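Local coordinates for UPF0311 protein CA_C3321 (Clostridium acetobutylicum ATCC 824, PDB 3G7G) that is of unknown function but belongs to the UPF0311 (DUF3237) family and folds as an eight-stranded antiparallel barrel of the allene oxide cyclase barrel clan, at residues E13-T18 with K132-H137; Q63-D68 with E103-G108; A75-R80 with V150-Y155; I39-G44 with G53-G58. All blocks are in the same frame, centred on the assembly; numbering follows the deposited sequence.

Contact 1 (E13-T18 with K132-H137); sequences EVFSIT and KWMMNH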
loop_
_atom_site.group_PDB
_atom_site.type_symbol
_atom_site.label_atom_id
_atom_site.label_comp_id
_atom_site.label_asym_id
_atom_site.label_seq_id
_atom_site.Cartn_x
_atom_site.Cartn_y
_atom_site.Cartn_z
ATOM N N GLU A 13 7.200 -8.777 24.008
ATOM C CA GLU A 13 8.141 -7.710 23.648
ATOM C C GLU A 13 9.353 -8.347 22.982
ATOM O O GLU A 13 9.931 -9.267 23.521
ATOM C CB GLU A 13 8.596 -6.861 24.848
ATOM C CG GLU A 13 9.200 -5.496 24.380
ATOM C CD GLU A 13 9.751 -4.627 25.516
ATOM O OE1 GLU A 13 9.094 -4.534 26.586
ATOM O OE2 GLU A 13 10.838 -4.008 25.319
ATOM N N VAL A 14 9.737 -7.860 21.814
ATOM C CA VAL A 14 10.834 -8.474 21.088
ATOM C C VAL A 14 12.114 -7.654 21.177
ATOM O O VAL A 14 13.178 -8.218 21.377
ATOM C CB VAL A 14 10.459 -8.836 19.627
ATOM C CG1 VAL A 14 9.423 -9.956 19.636
ATOM C CG2 VAL A 14 9.963 -7.655 18.864
ATOM N N PHE A 15 12.012 -6.338 21.059
ATOM C CA PHE A 15 13.153 -5.452 21.200
ATOM C C PHE A 15 12.645 -4.022 21.228
ATOM O O PHE A 15 11.458 -3.767 21.039
ATOM C CB PHE A 15 14.158 -5.636 20.056
ATOM C CG PHE A 15 13.575 -5.348 18.675
ATOM C CD1 PHE A 15 13.773 -4.125 18.066
ATOM C CD2 PHE A 15 12.856 -6.313 18.002
ATOM C CE1 PHE A 15 13.256 -3.858 16.814
ATOM C CE2 PHE A 15 12.324 -6.059 16.736
ATOM C CZ PHE A 15 12.535 -4.828 16.144
ATOM N N SER A 16 13.551 -3.105 21.506
ATOM C CA SER A 16 13.295 -1.675 21.477
ATOM C C SER A 16 14.291 -1.028 20.563
ATOM O O SER A 16 15.387 -1.556 20.342
ATOM C CB SER A 16 13.521 -1.076 22.858
ATOM O OG SER A 16 12.683 -1.705 23.802
ATOM N N ILE A 17 13.943 0.149 20.076
ATOM C CA ILE A 17 14.919 0.992 19.393
ATOM C C ILE A 17 14.801 2.383 19.981
ATOM O O ILE A 17 13.698 2.890 20.115
ATOM C CB ILE A 17 14.705 1.032 17.867
ATOM C CG1 ILE A 17 14.572 -0.380 17.305
ATOM C CG2 ILE A 17 15.868 1.743 17.183
ATOM C CD1 ILE A 17 14.363 -0.447 15.798
ATOM N N THR A 18 15.930 2.977 20.375
ATOM C CA THR A 18 15.950 4.398 20.705
ATOM C C THR A 18 16.597 5.123 19.539
ATOM O O THR A 18 17.737 4.847 19.201
ATOM C CB THR A 18 16.694 4.670 22.002
ATOM O OG1 THR A 18 16.093 3.900 23.034
ATOM C CG2 THR A 18 16.609 6.144 22.377
ATOM N N LYS A 132 13.505 -15.136 9.704
ATOM C CA LYS A 132 12.357 -15.189 8.794
ATOM C C LYS A 132 10.982 -15.111 9.529
ATOM O O LYS A 132 9.962 -14.696 8.932
ATOM C CB LYS A 132 12.459 -16.358 7.818
ATOM C CG LYS A 132 13.497 -16.115 6.704
ATOM C CD LYS A 132 13.048 -15.050 5.668
ATOM C CE LYS A 132 14.166 -14.734 4.703
ATOM N NZ LYS A 132 13.790 -13.906 3.474
ATOM N N TRP A 133 10.987 -15.470 10.819
ATOM C CA TRP A 133 9.816 -15.361 11.666
ATOM C C TRP A 133 9.278 -13.930 11.738
ATOM O O TRP A 133 8.091 -13.735 11.956
ATOM C CB TRP A 133 10.114 -15.873 13.076
ATOM C CG TRP A 133 11.121 -15.066 13.861
ATOM C CD1 TRP A 133 12.491 -15.244 13.895
ATOM C CD2 TRP A 133 10.842 -13.979 14.750
ATOM N NE1 TRP A 133 13.073 -14.299 14.724
ATOM C CE2 TRP A 133 12.087 -13.522 15.268
ATOM C CE3 TRP A 133 9.664 -13.321 15.141
ATOM C CZ2 TRP A 133 12.175 -12.446 16.166
ATOM C CZ3 TRP A 133 9.761 -12.256 16.037
ATOM C CH2 TRP A 133 11.000 -11.835 16.539
ATOM N N MET A 134 10.148 -12.943 11.506
ATOM C CA MET A 134 9.759 -11.547 11.549
ATOM C C MET A 134 8.884 -11.218 10.353
ATOM O O MET A 134 8.143 -10.229 10.364
ATOM C CB MET A 134 10.986 -10.620 11.598
ATOM C CG MET A 134 11.882 -10.815 12.827
ATOM S SD MET A 134 13.224 -9.610 13.001
ATOM C CE MET A 134 12.244 -8.277 13.603
ATOM N N MET A 135 8.990 -12.021 9.298
ATOM C CA MET A 135 8.114 -11.867 8.137
ATOM C C MET A 135 6.810 -12.688 8.276
ATOM O O MET A 135 5.905 -12.590 7.444
ATOM C CB MET A 135 8.876 -12.190 6.836
ATOM C CG MET A 135 10.206 -11.385 6.620
ATOM S SD MET A 135 11.033 -11.741 5.037
ATOM C CE MET A 135 9.842 -11.040 3.922
ATOM N N ASN A 136 6.675 -13.464 9.342
ATOM C CA ASN A 136 5.537 -14.369 9.435
ATOM C C ASN A 136 4.756 -14.240 10.716
ATOM O O ASN A 136 4.034 -15.154 11.129
ATOM C CB ASN A 136 6.023 -15.800 9.182
ATOM C CG ASN A 136 6.435 -16.011 7.746
ATOM O OD1 ASN A 136 5.593 -16.100 6.852
ATOM N ND2 ASN A 136 7.718 -16.045 7.504
ATOM N N HIS A 137 4.869 -13.066 11.323
ATOM C CA HIS A 137 4.043 -12.685 12.450
ATOM C C HIS A 137 3.539 -11.252 12.270
ATOM O O HIS A 137 4.125 -10.442 11.495
ATOM C CB HIS A 137 4.832 -12.739 13.732
ATOM C CG HIS A 137 5.235 -14.110 14.132
ATOM N ND1 HIS A 137 4.585 -14.815 15.122
ATOM C CD2 HIS A 137 6.215 -14.917 13.667
ATOM C CE1 HIS A 137 5.169 -15.992 15.263
ATOM N NE2 HIS A 137 6.154 -16.082 14.386
#

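Contact 2 (Q63-D68 with E103-G108); sequences QIVRPD and EAVKSG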
loop_
_atom_site.group_PDB
_atom_site.type_symbol
_atom_site.label_atom_id
_atom_site.label_comp_id
_atom_site.label_asym_id
_atom_site.label_seq_id
_atom_site.Cartn_x
_atom_site.Cartn_y
_atom_site.Cartn_z
ATOM N N GLN A 63 5.868 11.947 7.302
ATOM C CA GLN A 63 4.773 12.254 8.210
ATOM C C GLN A 63 3.843 13.304 7.638
ATOM O O GLN A 63 4.268 14.229 6.974
ATOM C CB GLN A 63 5.315 12.803 9.506
ATOM C CG GLN A 63 6.292 11.919 10.142
ATOM C CD GLN A 63 6.740 12.436 11.491
ATOM O OE1 GLN A 63 6.702 13.649 11.774
ATOM N NE2 GLN A 63 7.169 11.523 12.328
ATOM N N ILE A 64 2.566 13.162 7.930
ATOM C CA ILE A 64 1.625 14.206 7.598
ATOM C C ILE A 64 0.705 14.437 8.805
ATOM O O ILE A 64 0.093 13.501 9.315
ATOM C CB ILE A 64 0.863 13.830 6.289
ATOM C CG1 ILE A 64 -0.109 14.945 5.872
ATOM C CG2 ILE A 64 0.212 12.438 6.440
ATOM C CD1 ILE A 64 0.212 15.646 4.549
ATOM N N VAL A 65 0.625 15.689 9.260
ATOM C CA VAL A 65 -0.298 16.097 10.311
ATOM C C VAL A 65 -1.543 16.620 9.609
ATOM O O VAL A 65 -1.524 17.669 8.917
ATOM C CB VAL A 65 0.284 17.183 11.213
ATOM C CG1 VAL A 65 -0.672 17.467 12.383
ATOM C CG2 VAL A 65 1.639 16.765 11.733
ATOM N N ARG A 66 -2.615 15.850 9.739
ATOM C CA ARG A 66 -3.857 16.160 9.079
ATOM C C ARG A 66 -4.506 17.423 9.697
ATOM O O ARG A 66 -4.189 17.797 10.826
ATOM C CB ARG A 66 -4.772 14.940 9.147
ATOM C CG ARG A 66 -4.251 13.739 8.325
ATOM C CD ARG A 66 -4.179 14.063 6.830
ATOM N NE ARG A 66 -3.815 12.900 6.064
ATOM C CZ ARG A 66 -3.539 12.903 4.770
ATOM N NH1 ARG A 66 -3.574 14.029 4.063
ATOM N NH2 ARG A 66 -3.230 11.758 4.175
ATOM N N PRO A 67 -5.371 18.113 8.933
ATOM C CA PRO A 67 -6.020 19.297 9.502
ATOM C C PRO A 67 -6.667 19.080 10.875
ATOM O O PRO A 67 -6.650 19.983 11.695
ATOM C CB PRO A 67 -7.068 19.676 8.446
ATOM C CG PRO A 67 -6.464 19.168 7.141
ATOM C CD PRO A 67 -5.778 17.877 7.533
ATOM N N ASP A 68 -7.208 17.897 11.137
ATOM C CA ASP A 68 -7.839 17.598 12.437
ATOM C C ASP A 68 -6.844 17.281 13.555
ATOM O O ASP A 68 -7.232 16.996 14.687
ATOM C CB ASP A 68 -8.838 16.433 12.296
ATOM C CG ASP A 68 -8.151 15.029 12.178
ATOM O OD1 ASP A 68 -6.946 14.902 11.798
ATOM O OD2 ASP A 68 -8.854 14.034 12.487
ATOM N N GLU A 103 -3.986 22.565 18.953
ATOM C CA GLU A 103 -3.385 23.809 18.469
ATOM C C GLU A 103 -1.901 23.814 18.710
ATOM O O GLU A 103 -1.146 24.333 17.919
ATOM C CB GLU A 103 -4.006 25.061 19.103
ATOM C CG GLU A 103 -5.466 25.298 18.798
ATOM C CD GLU A 103 -5.742 25.765 17.389
ATOM O OE1 GLU A 103 -4.896 26.405 16.785
ATOM O OE2 GLU A 103 -6.819 25.474 16.896
ATOM N N ALA A 104 -1.494 23.217 19.811
ATOM C CA ALA A 104 -0.101 23.157 20.147
ATOM C C ALA A 104 0.593 22.321 19.113
ATOM O O ALA A 104 1.638 22.687 18.614
ATOM C CB ALA A 104 0.072 22.565 21.485
ATOM N N VAL A 105 -0.011 21.195 18.780
ATOM C CA VAL A 105 0.565 20.289 17.798
ATOM C C VAL A 105 0.758 20.980 16.431
ATOM O O VAL A 105 1.600 20.618 15.656
ATOM C CB VAL A 105 -0.250 18.975 17.704
ATOM C CG1 VAL A 105 -0.074 18.309 16.401
ATOM C CG2 VAL A 105 0.127 18.056 18.799
ATOM N N LYS A 106 -0.003 22.026 16.198
ATOM C CA LYS A 106 -0.047 22.695 14.924
ATOM C C LYS A 106 0.997 23.756 14.541
ATOM O O LYS A 106 1.451 23.680 13.444
ATOM C CB LYS A 106 -1.450 23.209 14.722
ATOM C CG LYS A 106 -2.450 22.142 14.848
ATOM C CD LYS A 106 -3.760 22.491 14.207
ATOM C CE LYS A 106 -3.908 21.862 12.875
ATOM N NZ LYS A 106 -5.084 22.397 12.213
ATOM N N SER A 107 1.287 24.773 15.374
ATOM C CA SER A 107 2.468 25.625 15.385
ATOM C C SER A 107 3.653 24.844 15.938
ATOM O O SER A 107 4.789 25.316 15.919
ATOM C CB SER A 107 2.220 26.877 16.228
ATOM O OG SER A 107 1.001 26.777 16.942
ATOM N N GLY A 108 3.373 23.640 16.428
ATOM C CA GLY A 108 4.400 22.776 16.976
ATOM C C GLY A 108 4.929 23.266 18.310
ATOM O O GLY A 108 6.138 23.411 18.489
#

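Contact 3 (A75-R80 with V150-Y155); sequences ARYAIR and VLLKFY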
loop_
_atom_site.group_PDB
_atom_site.type_symbol
_atom_site.label_atom_id
_atom_site.label_comp_id
_atom_site.label_asym_id
_atom_site.label_seq_id
_atom_site.Cartn_x
_atom_site.Cartn_y
_atom_site.Cartn_z
ATOM N N ALA A 75 7.608 5.313 8.259
ATOM C CA ALA A 75 9.098 5.290 8.332
ATOM C C ALA A 75 9.720 4.122 7.577
ATOM O O ALA A 75 9.184 3.028 7.588
ATOM C CB ALA A 75 9.595 5.279 9.828
ATOM N N ARG A 76 10.792 4.382 6.830
ATOM C CA ARG A 76 11.529 3.336 6.172
ATOM C C ARG A 76 12.964 3.482 6.562
ATOM O O ARG A 76 13.603 4.513 6.242
ATOM C CB ARG A 76 11.457 3.461 4.668
ATOM C CG ARG A 76 10.082 3.381 4.104
ATOM C CD ARG A 76 10.137 3.693 2.631
ATOM N NE ARG A 76 8.932 3.265 1.970
ATOM C CZ ARG A 76 8.669 3.455 0.697
ATOM N NH1 ARG A 76 9.529 4.083 -0.059
ATOM N NH2 ARG A 76 7.532 3.002 0.181
ATOM N N TYR A 77 13.470 2.443 7.220
ATOM C CA TYR A 77 14.839 2.380 7.681
ATOM C C TYR A 77 15.229 0.925 7.932
ATOM O O TYR A 77 14.419 0.020 7.737
ATOM C CB TYR A 77 14.998 3.231 8.938
ATOM C CG TYR A 77 14.128 2.836 10.104
ATOM C CD1 TYR A 77 14.619 2.041 11.130
ATOM C CD2 TYR A 77 12.834 3.303 10.213
ATOM C CE1 TYR A 77 13.815 1.701 12.208
ATOM C CE2 TYR A 77 12.021 2.942 11.268
ATOM C CZ TYR A 77 12.514 2.154 12.271
ATOM O OH TYR A 77 11.690 1.823 13.341
ATOM N N ALA A 78 16.463 0.691 8.388
ATOM C CA ALA A 78 17.025 -0.646 8.490
ATOM C C ALA A 78 17.928 -0.695 9.695
ATOM O O ALA A 78 18.449 0.329 10.165
ATOM C CB ALA A 78 17.822 -0.997 7.245
ATOM N N ILE A 79 18.073 -1.891 10.213
ATOM C CA ILE A 79 18.935 -2.097 11.348
ATOM C C ILE A 79 19.893 -3.197 10.975
ATOM O O ILE A 79 19.612 -4.007 10.101
ATOM C CB ILE A 79 18.168 -2.420 12.640
ATOM C CG1 ILE A 79 17.279 -3.642 12.531
ATOM C CG2 ILE A 79 17.223 -1.290 13.020
ATOM C CD1 ILE A 79 16.499 -3.861 13.815
ATOM N N ARG A 80 21.044 -3.183 11.627
ATOM C CA ARG A 80 22.040 -4.194 11.504
ATOM C C ARG A 80 22.283 -4.736 12.881
ATOM O O ARG A 80 22.636 -3.981 13.778
ATOM C CB ARG A 80 23.317 -3.584 11.004
ATOM C CG ARG A 80 24.474 -4.575 10.967
ATOM C CD ARG A 80 25.156 -4.501 9.663
ATOM N NE ARG A 80 24.662 -5.573 8.842
ATOM C CZ ARG A 80 24.328 -5.470 7.571
ATOM N NH1 ARG A 80 24.346 -4.302 6.928
ATOM N NH2 ARG A 80 23.906 -6.549 6.959
ATOM N N VAL A 150 13.007 9.238 19.939
ATOM C CA VAL A 150 11.785 8.438 19.975
ATOM C C VAL A 150 12.148 7.038 20.457
ATOM O O VAL A 150 13.131 6.462 20.014
ATOM C CB VAL A 150 10.984 8.468 18.647
ATOM C CG1 VAL A 150 11.845 8.157 17.449
ATOM C CG2 VAL A 150 9.771 7.523 18.708
ATOM N N LEU A 151 11.393 6.545 21.432
ATOM C CA LEU A 151 11.553 5.198 21.981
ATOM C C LEU A 151 10.490 4.336 21.334
ATOM O O LEU A 151 9.310 4.652 21.426
ATOM C CB LEU A 151 11.358 5.191 23.507
ATOM C CG LEU A 151 11.450 3.826 24.215
ATOM C CD1 LEU A 151 12.822 3.169 23.973
ATOM C CD2 LEU A 151 11.151 3.902 25.756
ATOM N N LEU A 152 10.910 3.269 20.667
ATOM C CA LEU A 152 9.997 2.313 20.060
ATOM C C LEU A 152 10.139 0.989 20.751
ATOM O O LEU A 152 11.238 0.498 20.876
ATOM C CB LEU A 152 10.335 2.130 18.590
ATOM C CG LEU A 152 10.419 3.406 17.766
ATOM C CD1 LEU A 152 11.204 3.118 16.484
ATOM C CD2 LEU A 152 9.010 3.918 17.508
ATOM N N LYS A 153 9.040 0.433 21.230
ATOM C CA LYS A 153 9.001 -0.915 21.782
ATOM C C LYS A 153 8.175 -1.802 20.859
ATOM O O LYS A 153 7.032 -1.470 20.546
ATOM C CB LYS A 153 8.387 -0.915 23.180
ATOM C CG LYS A 153 9.381 -0.576 24.258
ATOM C CD LYS A 153 8.732 0.034 25.528
ATOM C CE LYS A 153 9.665 -0.160 26.742
ATOM N NZ LYS A 153 9.495 0.834 27.855
ATOM N N PHE A 154 8.755 -2.920 20.431
ATOM C CA PHE A 154 8.173 -3.748 19.396
ATOM C C PHE A 154 7.582 -4.991 20.046
ATOM O O PHE A 154 8.221 -5.616 20.891
ATOM C CB PHE A 154 9.221 -4.146 18.368
ATOM C CG PHE A 154 9.574 -3.062 17.402
ATOM C CD1 PHE A 154 9.023 -3.048 16.131
ATOM C CD2 PHE A 154 10.476 -2.076 17.747
ATOM C CE1 PHE A 154 9.359 -2.026 15.219
ATOM C CE2 PHE A 154 10.821 -1.091 16.864
ATOM C CZ PHE A 154 10.259 -1.060 15.591
ATOM N N TYR A 155 6.351 -5.336 19.655
ATOM C CA TYR A 155 5.647 -6.482 20.232
ATOM C C TYR A 155 5.196 -7.451 19.160
ATOM O O TYR A 155 4.571 -7.071 18.178
ATOM C CB TYR A 155 4.444 -6.016 21.022
ATOM C CG TYR A 155 4.783 -5.178 22.228
ATOM C CD1 TYR A 155 5.022 -5.765 23.455
ATOM C CD2 TYR A 155 4.850 -3.811 22.132
ATOM C CE1 TYR A 155 5.321 -4.988 24.572
ATOM C CE2 TYR A 155 5.144 -3.037 23.210
ATOM C CZ TYR A 155 5.366 -3.618 24.429
ATOM O OH TYR A 155 5.663 -2.812 25.496
#

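Contact 4 (I39-G44 with G53-G58); sequences IPIISG and GKVLPG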
loop_
_atom_site.group_PDB
_atom_site.type_symbol
_atom_site.label_atom_id
_atom_site.label_comp_id
_atom_site.label_asym_id
_atom_site.label_seq_id
_atom_site.Cartn_x
_atom_site.Cartn_y
_atom_site.Cartn_z
ATOM N N ILE A 39 11.371 13.375 8.240
ATOM C CA ILE A 39 12.248 13.353 9.406
ATOM C C ILE A 39 13.395 12.369 9.179
ATOM O O ILE A 39 13.169 11.157 9.128
ATOM C CB ILE A 39 11.513 12.942 10.683
ATOM C CG1 ILE A 39 10.206 13.712 10.817
ATOM C CG2 ILE A 39 12.437 13.134 11.903
ATOM C CD1 ILE A 39 10.352 15.043 11.371
ATOM N N PRO A 40 14.630 12.886 9.005
ATOM C CA PRO A 40 15.787 12.002 8.915
ATOM C C PRO A 40 16.069 11.310 10.235
ATOM O O PRO A 40 15.848 11.905 11.289
ATOM C CB PRO A 40 16.932 12.938 8.495
ATOM C CG PRO A 40 16.257 14.199 7.986
ATOM C CD PRO A 40 15.002 14.302 8.808
ATOM N N ILE A 41 16.512 10.052 10.164
ATOM C CA ILE A 41 16.901 9.288 11.351
ATOM C C ILE A 41 18.432 9.317 11.409
ATOM O O ILE A 41 19.090 8.764 10.554
ATOM C CB ILE A 41 16.337 7.835 11.319
ATOM C CG1 ILE A 41 14.799 7.865 11.284
ATOM C CG2 ILE A 41 16.790 7.050 12.564
ATOM C CD1 ILE A 41 14.124 6.573 10.680
ATOM N N ILE A 42 19.013 10.014 12.379
ATOM C CA ILE A 42 20.474 10.137 12.425
ATOM C C ILE A 42 21.083 8.804 12.850
ATOM O O ILE A 42 22.077 8.353 12.303
ATOM C CB ILE A 42 20.948 11.241 13.395
ATOM C CG1 ILE A 42 20.365 12.614 13.015
ATOM C CG2 ILE A 42 22.492 11.315 13.417
ATOM C CD1 ILE A 42 20.498 13.655 14.139
ATOM N N SER A 43 20.483 8.173 13.847
ATOM C CA SER A 43 21.109 7.017 14.470
ATOM C C SER A 43 20.096 6.369 15.365
ATOM O O SER A 43 19.030 6.915 15.570
ATOM C CB SER A 43 22.320 7.449 15.289
ATOM O OG SER A 43 21.911 8.243 16.402
ATOM N N GLY A 44 20.450 5.213 15.922
ATOM C CA GLY A 44 19.549 4.487 16.770
ATOM C C GLY A 44 20.170 3.220 17.290
ATOM O O GLY A 44 20.957 2.539 16.600
ATOM N N GLY A 53 21.661 -4.167 18.245
ATOM C CA GLY A 53 22.284 -3.642 17.041
ATOM C C GLY A 53 22.162 -2.151 16.908
ATOM O O GLY A 53 22.041 -1.433 17.898
ATOM N N LYS A 54 22.206 -1.681 15.662
ATOM C CA LYS A 54 22.163 -0.267 15.380
ATOM C C LYS A 54 21.284 -0.028 14.154
ATOM O O LYS A 54 21.071 -0.929 13.348
ATOM C CB LYS A 54 23.570 0.294 15.148
ATOM C CG LYS A 54 24.165 -0.097 13.784
ATOM C CD LYS A 54 25.697 0.075 13.687
ATOM C CE LYS A 54 26.136 1.565 13.659
ATOM N NZ LYS A 54 27.652 1.707 13.961
ATOM N N VAL A 55 20.757 1.183 14.057
ATOM C CA VAL A 55 20.089 1.657 12.856
ATOM C C VAL A 55 21.126 2.046 11.812
ATOM O O VAL A 55 22.142 2.638 12.135
ATOM C CB VAL A 55 19.229 2.863 13.183
ATOM C CG1 VAL A 55 18.624 3.434 11.957
ATOM C CG2 VAL A 55 18.125 2.466 14.219
ATOM N N LEU A 56 20.856 1.716 10.549
ATOM C CA LEU A 56 21.782 2.013 9.435
ATOM C C LEU A 56 21.452 3.383 8.802
ATOM O O LEU A 56 20.438 3.981 9.129
ATOM C CB LEU A 56 21.687 0.894 8.394
ATOM C CG LEU A 56 22.178 -0.497 8.779
ATOM C CD1 LEU A 56 21.852 -1.573 7.705
ATOM C CD2 LEU A 56 23.702 -0.457 9.062
ATOM N N PRO A 57 22.320 3.901 7.915
ATOM C CA PRO A 57 21.979 5.162 7.217
ATOM C C PRO A 57 20.779 5.011 6.283
ATOM O O PRO A 57 20.411 3.901 5.917
ATOM C CB PRO A 57 23.239 5.467 6.402
ATOM C CG PRO A 57 24.365 4.603 7.054
ATOM C CD PRO A 57 23.642 3.387 7.508
ATOM N N GLY A 58 20.164 6.120 5.927
ATOM C CA GLY A 58 19.119 6.122 4.895
ATOM C C GLY A 58 17.693 6.243 5.383
ATOM O O GLY A 58 16.785 6.253 4.581
HETATM O O HOH W 1 19.139 6.356 9.090
HETATM O O HOH W 2 22.683 4.104 14.401
#

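Contact 1 (E13-T18 with K132-H137)
F15 holds its CG between the backbone N and the carbonyl carbon (chi1 60°), and M134 bends at its last torsion (chi3 77°); together these turns bring the methyl CE of M134 to the phenyl ring, 3.8 Å from CE2 of F15. The thioether side chain meets the ring obliquely, with its end group alone making the approach. A second apolar touch runs beside it. V14 CG1 lies at the edge of the W133 indole, near the ring plane and 4.0 Å from CH2 of W133, and the valine and the tryptophan run antiparallel alongside each other. The indole faces its own neighbour in the chain: CG of M134 lies over the middle of the ring, 3.6 Å above its plane, so one methionine packs on W133 by its methylene and on F15 by its methyl. The turn behind them is pinned at K132 O, which accepts M135 N at 2.9 Å and the side-chain ND2 of N136 at 3.0 Å from opposite faces of the carbonyl plane. Beyond the contact, F15 stacks on F51 and F154, and M134 also lies against F51 and F124. The loop itself reaches two other chains: K132 forms a salt bridge with D30 of the third subunit, and M135 O accepts a hydrogen bond from K70 of the second. An interstrand loop, between strands 117-126 and 139-144, is thus packed by its apolar side chains onto strand 11-30 of a closed antiparallel beta-barrel.

Contact 2 (Q63-D68 with E103-G108)
K106 reaches from the helix to the turn after strand 53-65 and gives its ammonium NZ to the backbone carbonyl O of P67 at 2.9 Å. Its chain starts out neither toward nor away from the turn; a bend at chi3 (100°) carries the end across. NZ arrives in the plane of the P67 carbonyl and on a lone pair, with a C=O...N angle of 138°, while CE of K106 passes 3.5 Å from the same oxygen. P67 takes part through this carbonyl; its CB points away from the helix. V65, the last residue of the strand, supplies the apolar half: its CG1 meets CG1 of V105 at 4.1 Å, each methyl lying anti to the backbone N of its own residue, and the two branched side chains meet at a slant. V105 is backed further by V97 and V111. R66 turns the other way, to a salt bridge with E72. P67 and K106 both touch a crystal neighbour, so the lattice may influence the lysine's pose. The chemistry is that of a surface clasp, one methyl pair beside one charged hydrogen bond. Its acceptor is a neutral carbonyl, met on a lone pair, so the bond probably orients the lysine while leaving its charge uncompensated by this partner.

Contact 3 (A75-R80 with V150-Y155)
Y77 pushes its phenol straight at the far strand, where its OH abuts the methyl CD1 of L152 at 3.4 Å and the ring tip of F154, CZ, at 3.9 Å. The tyrosine comes from the direction opposite to both partners, and the hydroxyl does all the touching. It lies at the edge of the F154 ring, in its plane, so the two aromatic residues meet through an oxygen and a ring carbon and do not stack. No hydrogen bond joins the two strands here. Y77 has CG between its backbone N and carbonyl carbon (chi1 59°), which aims the long side chain across the interior. There CB of A75, two residues earlier on the same strand, lies at the edge of the tyrosine ring, in plane. L152 instead sets CG anti to its carbonyl carbon (chi1 -53°) and presents a single branch, CD1. Strands 71-81 and 150-157 are fourth and eighth in an eight-stranded antiparallel barrel; they are not sheet neighbours, and the contact is made through the barrel's inside by side chains alone. Alternation along each strand sorts the residues: Y77, L152 and F154 point inward and are buried, whereas R76 and K153 point to the other face of the sheet. L152 packs on I19, C141 and A143, and F154 on V14, so both partners of the hydroxyl are themselves packed among residues of neighbouring strands. On the outer face R76 forms a salt bridge with E90 and hydrogen-bonds S74 of the third subunit, while A78, two residues on, packs on I27 of that chain.

Contact 4 (I39-G44 with G53-G58)
Two waters bridge the strands, one between I41 and L56, the other between G44 and V55. The segments belong to the beta hairpin of strands 34-47 and 53-65, with 39-44 and 53-55 antiparallel at 175°, and the first strand carries a classic beta bulge, I42 and S43 both facing T20 on its other neighbour. Water 1 spans the wider gap toward I41, donating to I41 O at 2.8 Å and to L56 O at 2.7 Å, and so ties together two carbonyls that could not bond each other. Water 2 completes the G44/V55 pair, accepting from G44 N at 2.9 Å and donating to V55 O, beside the one direct bond, V55 N to G44 O at 2.9 Å. The same oxygen has a CA-H...O contact from K54 CA at 3.3 Å. On the inner side V55 sets CG1 anti to its backbone N, where it meets CG2 of I41 at 4.1 Å, the two side chains crossing at about a right angle. Beyond them I41 packs on Y77 and V55 on I79, while L56 packs on I27 of the third subunit. G44 has no side chain, and the other valine methyl, CG2 of V55, lies directly against the glycine CA at 3.6 Å.

Overall arrangement
From the N terminus, strand 11-30 opens contact 1, which closes only at the loop 132-137 and encloses strands 34-47 to 117-126. Within that span contact 4 closes first, a short hairpin between strands 34-47 and 53-65; contact 2 follows in series, bringing the end of strand 53-65 to helix 102-107. Contact 3 starts at strand 71-81, before contact 2 has closed, and ends at strand 150-157, after contact 1 has closed, so it crosses both. Contacts 1 and 3 also share the pairing of strands 11-30 and 150-157, which closes the barrel, with a probable hydrogen bond from I17 N to L152 O, 2.8 Å. Contacts 1 and 2 lie on opposite sides of the chain's centre.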